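Local coordinates for SAM-dependent methyltransferase (Pyrococcus horikoshii, PDB 1WZN), which probably transfers a methyl group from S-adenosylmethionine to an acceptor, and binds the product S-adenosyl-L-homocysteine, at residues D13-R18 with L168-W173. Numbering follows the deposited sequence.
Sequences DTIYRR and LVIMDW
I15 reaches from the end of helix 12-15 to two side chains of strand 166-177, L168 and I170, and the same carbon, CG1, serves both. From I15 CG1 it is 3.9 Å to CD2 of L168 and 4.2 Å to CD1 of I170. The two meetings differ in angle: I15 runs across L168 at about a right angle, whereas its crossing with I170 is slanted. L168 lends one methyl branch, CD2, and that branch also lies 4.2 Å from CG2 of T14, one residue back on the helix. I170 instead comes in with the far end of its longer arm; CG1 stands beside the backbone N, anti to the carbonyl carbon (chi1 -49°), and a near-extended chi2 of 152° carries CD1 out to I15.

L168 and I170, two apart on an extended strand, turn their CB atoms to the same side, and the N-terminal helical turns lie over that face. The strand belongs to the four-stranded antiparallel sheet that stands beside the Rossmann-like methyltransferase domain; the opposite face, at V169, M171 and W173, packs on neighbouring subunits. The helical turn carrying I15 lies at the junction of this sheet and the ligand side, with the I15 side chain about 10 Å from the bound S-adenosyl-L-homocysteine.

The other branch of I15 goes elsewhere: CG2 sits 3.8 Å above one face of the Y16 ring, off toward its rim. Around the buried apolar contact W159 touches both I15 and I170, as does R187. Polar links tie the N-terminal turns to the strands on either side of 166-177: R187 of strand 182-192 is hydrogen-bonded to Y16 OH and salt-bridged to D172, and E161 of strand 157-163 takes salt bridges from R17 and R18.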
ATOM      1  N   ASP A  13     -24.928  19.424   7.464  1.00 16.62           N
ATOM      2  CA  ASP A  13     -24.132  20.108   8.476  1.00 15.70           C
ATOM      3  C   ASP A  13     -23.483  19.125   9.455  1.00 16.77           C
ATOM      4  O   ASP A  13     -22.433  19.414  10.028  1.00 17.30           O
ATOM      5  CB  ASP A  13     -24.988  21.135   9.235  1.00 16.86           C
ATOM      6  CG  ASP A  13     -25.316  22.360   8.386  1.00 16.96           C
ATOM      7  OD1 ASP A  13     -24.878  22.401   7.216  1.00 14.35           O
ATOM      8  OD2 ASP A  13     -26.005  23.279   8.884  1.00 17.55           O
ATOM      9  N   THR A  14     -24.109  17.970   9.637  1.00 16.14           N
ATOM     10  CA  THR A  14     -23.578  16.944  10.537  1.00 18.13           C
ATOM     11  C   THR A  14     -22.375  16.301   9.859  1.00 18.28           C
ATOM     12  O   THR A  14     -21.292  16.185  10.442  1.00 20.67           O
ATOM     13  CB  THR A  14     -24.638  15.874  10.826  1.00 18.49           C
ATOM     14  OG1 THR A  14     -25.685  16.458  11.612  1.00 19.00           O
ATOM     15  CG2 THR A  14     -24.028  14.675  11.568  1.00 19.12           C
ATOM     16  N   ILE A  15     -22.573  15.904   8.609  1.00 18.69           N
ATOM     17  CA  ILE A  15     -21.521  15.285   7.818  1.00 18.85           C
ATOM     18  C   ILE A  15     -20.327  16.238   7.718  1.00 19.91           C
ATOM     19  O   ILE A  15     -19.172  15.812   7.795  1.00 20.81           O
ATOM     20  CB  ILE A  15     -22.049  14.947   6.401  1.00 19.77           C
ATOM     21  CG1 ILE A  15     -23.106  13.843   6.498  1.00 18.33           C
ATOM     22  CG2 ILE A  15     -20.898  14.543   5.481  1.00 19.25           C
ATOM     23  CD1 ILE A  15     -23.905  13.628   5.228  1.00 19.59           C
ATOM     24  N   TYR A  16     -20.600  17.534   7.575  1.00 19.22           N
ATOM     25  CA  TYR A  16     -19.487  18.464   7.413  1.00 21.36           C
ATOM     26  C   TYR A  16     -19.263  19.336   8.655  1.00 22.75           C
ATOM     27  O   TYR A  16     -19.100  20.545   8.579  1.00 22.45           O
ATOM     28  CB  TYR A  16     -19.775  19.350   6.200  1.00 21.34           C
ATOM     29  CG  TYR A  16     -19.601  18.565   4.949  1.00 22.52           C
ATOM     30  CD1 TYR A  16     -18.326  18.176   4.542  1.00 23.07           C
ATOM     31  CD2 TYR A  16     -20.713  18.200   4.187  1.00 21.48           C
ATOM     32  CE1 TYR A  16     -18.166  17.417   3.391  1.00 24.54           C
ATOM     33  CE2 TYR A  16     -20.548  17.447   3.032  1.00 21.91           C
ATOM     34  CZ  TYR A  16     -19.283  17.056   2.632  1.00 23.92           C
ATOM     35  OH  TYR A  16     -19.112  16.283   1.495  1.00 26.27           O
ATOM     36  N   ARG A  17     -19.294  18.676   9.831  1.00 25.01           N
ATOM     37  CA  ARG A  17     -19.052  19.391  11.083  1.00 27.77           C
ATOM     38  C   ARG A  17     -17.700  20.112  11.065  1.00 28.48           C
ATOM     39  O   ARG A  17     -17.534  21.205  11.589  1.00 27.53           O
ATOM     40  CB  ARG A  17     -19.083  18.365  12.217  1.00 29.21           C
ATOM     41  CG  ARG A  17     -18.634  18.947  13.557  1.00 31.25           C
ATOM     42  CD  ARG A  17     -18.633  17.890  14.669  1.00 34.51           C
ATOM     43  NE  ARG A  17     -17.923  16.682  14.235  1.00 35.34           N
ATOM     44  CZ  ARG A  17     -16.588  16.768  14.095  1.00 39.06           C
ATOM     45  NH1 ARG A  17     -15.965  17.904  14.355  1.00 39.75           N
ATOM     46  NH2 ARG A  17     -15.895  15.698  13.695  1.00 40.13           N
ATOM     47  N   ARG A  18     -16.704  19.436  10.460  1.00 31.16           N
ATOM     48  CA  ARG A  18     -15.362  20.007  10.422  1.00 34.22           C
ATOM     49  C   ARG A  18     -15.308  21.280   9.578  1.00 34.68           C
ATOM     50  O   ARG A  18     -14.696  22.278   9.939  1.00 34.84           O
ATOM     51  CB  ARG A  18     -14.416  18.954   9.842  1.00 37.80           C
ATOM     52  CG  ARG A  18     -14.322  17.712  10.728  1.00 42.16           C
ATOM     53  CD  ARG A  18     -13.262  16.725  10.229  1.00 46.97           C
ATOM     54  NE  ARG A  18     -13.262  15.513  11.050  1.00 51.93           N
ATOM     55  CZ  ARG A  18     -14.224  14.603  10.805  1.00 52.43           C
ATOM     56  NH1 ARG A  18     -15.104  14.811   9.842  1.00 53.35           N
ATOM     57  NH2 ARG A  18     -14.296  13.499  11.555  1.00 54.00           N
ATOM     58  N   LEU A 168     -24.243   8.419  12.198  1.00 17.25           N
ATOM     59  CA  LEU A 168     -23.994   8.259  10.776  1.00 16.84           C
ATOM     60  C   LEU A 168     -22.659   7.584  10.525  1.00 15.92           C
ATOM     61  O   LEU A 168     -21.636   8.020  11.047  1.00 15.39           O
ATOM     62  CB  LEU A 168     -24.011   9.623  10.077  1.00 17.22           C
ATOM     63  CG  LEU A 168     -25.368  10.235   9.715  1.00 22.03           C
ATOM     64  CD1 LEU A 168     -26.204  10.471  10.965  1.00 22.86           C
ATOM     65  CD2 LEU A 168     -25.134  11.550   8.977  1.00 22.41           C
ATOM     66  N   VAL A 169     -22.677   6.501   9.754  1.00 13.69           N
ATOM     67  CA  VAL A 169     -21.443   5.815   9.387  1.00 14.52           C
ATOM     68  C   VAL A 169     -21.342   6.080   7.898  1.00 16.28           C
ATOM     69  O   VAL A 169     -22.237   5.716   7.127  1.00 15.99           O
ATOM     70  CB  VAL A 169     -21.502   4.306   9.654  1.00 15.26           C
ATOM     71  CG1 VAL A 169     -20.252   3.632   9.093  1.00 17.04           C
ATOM     72  CG2 VAL A 169     -21.590   4.060  11.152  1.00 18.57           C
ATOM     73  N   ILE A 170     -20.250   6.724   7.508  1.00 16.27           N
ATOM     74  CA  ILE A 170     -20.046   7.128   6.125  1.00 18.82           C
ATOM     75  C   ILE A 170     -18.868   6.433   5.473  1.00 19.55           C
ATOM     76  O   ILE A 170     -17.771   6.393   6.030  1.00 19.73           O
ATOM     77  CB  ILE A 170     -19.822   8.651   6.070  1.00 18.66           C
ATOM     78  CG1 ILE A 170     -20.922   9.348   6.871  1.00 20.09           C
ATOM     79  CG2 ILE A 170     -19.816   9.141   4.622  1.00 20.21           C
ATOM     80  CD1 ILE A 170     -20.516  10.678   7.452  1.00 21.58           C
ATOM     81  N   MET A 171     -19.099   5.892   4.283  1.00 18.73           N
ATOM     82  CA  MET A 171     -18.050   5.202   3.552  1.00 20.06           C
ATOM     83  C   MET A 171     -17.889   5.859   2.189  1.00 19.12           C
ATOM     84  O   MET A 171     -18.833   5.894   1.399  1.00 17.99           O
ATOM     85  CB  MET A 171     -18.419   3.733   3.396  1.00 20.88           C
ATOM     86  CG  MET A 171     -17.381   2.904   2.678  1.00 25.74           C
ATOM     87  SD  MET A 171     -17.731   1.156   2.895  1.00 30.88           S
ATOM     88  CE  MET A 171     -19.091   0.944   1.746  1.00 28.89           C
ATOM     89  N   ASP A 172     -16.692   6.375   1.930  1.00 17.52           N
ATOM     90  CA  ASP A 172     -16.396   7.063   0.678  1.00 20.14           C
ATOM     91  C   ASP A 172     -15.409   6.328  -0.209  1.00 20.35           C
ATOM     92  O   ASP A 172     -14.438   5.741   0.272  1.00 20.11           O
ATOM     93  CB  ASP A 172     -15.801   8.446   0.946  1.00 21.87           C
ATOM     94  CG  ASP A 172     -16.689   9.317   1.804  1.00 24.35           C
ATOM     95  OD1 ASP A 172     -17.924   9.263   1.645  1.00 23.80           O
ATOM     96  OD2 ASP A 172     -16.139  10.072   2.632  1.00 27.14           O
ATOM     97  N   TRP A 173     -15.656   6.371  -1.512  1.00 20.96           N
ATOM     98  CA  TRP A 173     -14.743   5.762  -2.463  1.00 21.95           C
ATOM     99  C   TRP A 173     -14.906   6.487  -3.788  1.00 22.57           C
ATOM    100  O   TRP A 173     -15.941   7.111  -4.044  1.00 21.83           O
ATOM    101  CB  TRP A 173     -14.992   4.250  -2.595  1.00 20.69           C
ATOM    102  CG  TRP A 173     -16.180   3.822  -3.403  1.00 19.03           C
ATOM    103  CD1 TRP A 173     -16.182   3.440  -4.716  1.00 19.48           C
ATOM    104  CD2 TRP A 173     -17.521   3.645  -2.933  1.00 19.47           C
ATOM    105  NE1 TRP A 173     -17.436   3.030  -5.088  1.00 18.88           N
ATOM    106  CE2 TRP A 173     -18.280   3.146  -4.015  1.00 20.51           C
ATOM    107  CE3 TRP A 173     -18.156   3.857  -1.703  1.00 19.18           C
ATOM    108  CZ2 TRP A 173     -19.644   2.855  -3.906  1.00 20.05           C
ATOM    109  CZ3 TRP A 173     -19.517   3.565  -1.592  1.00 20.77           C
ATOM    110  CH2 TRP A 173     -20.244   3.070  -2.690  1.00 20.83           C
TER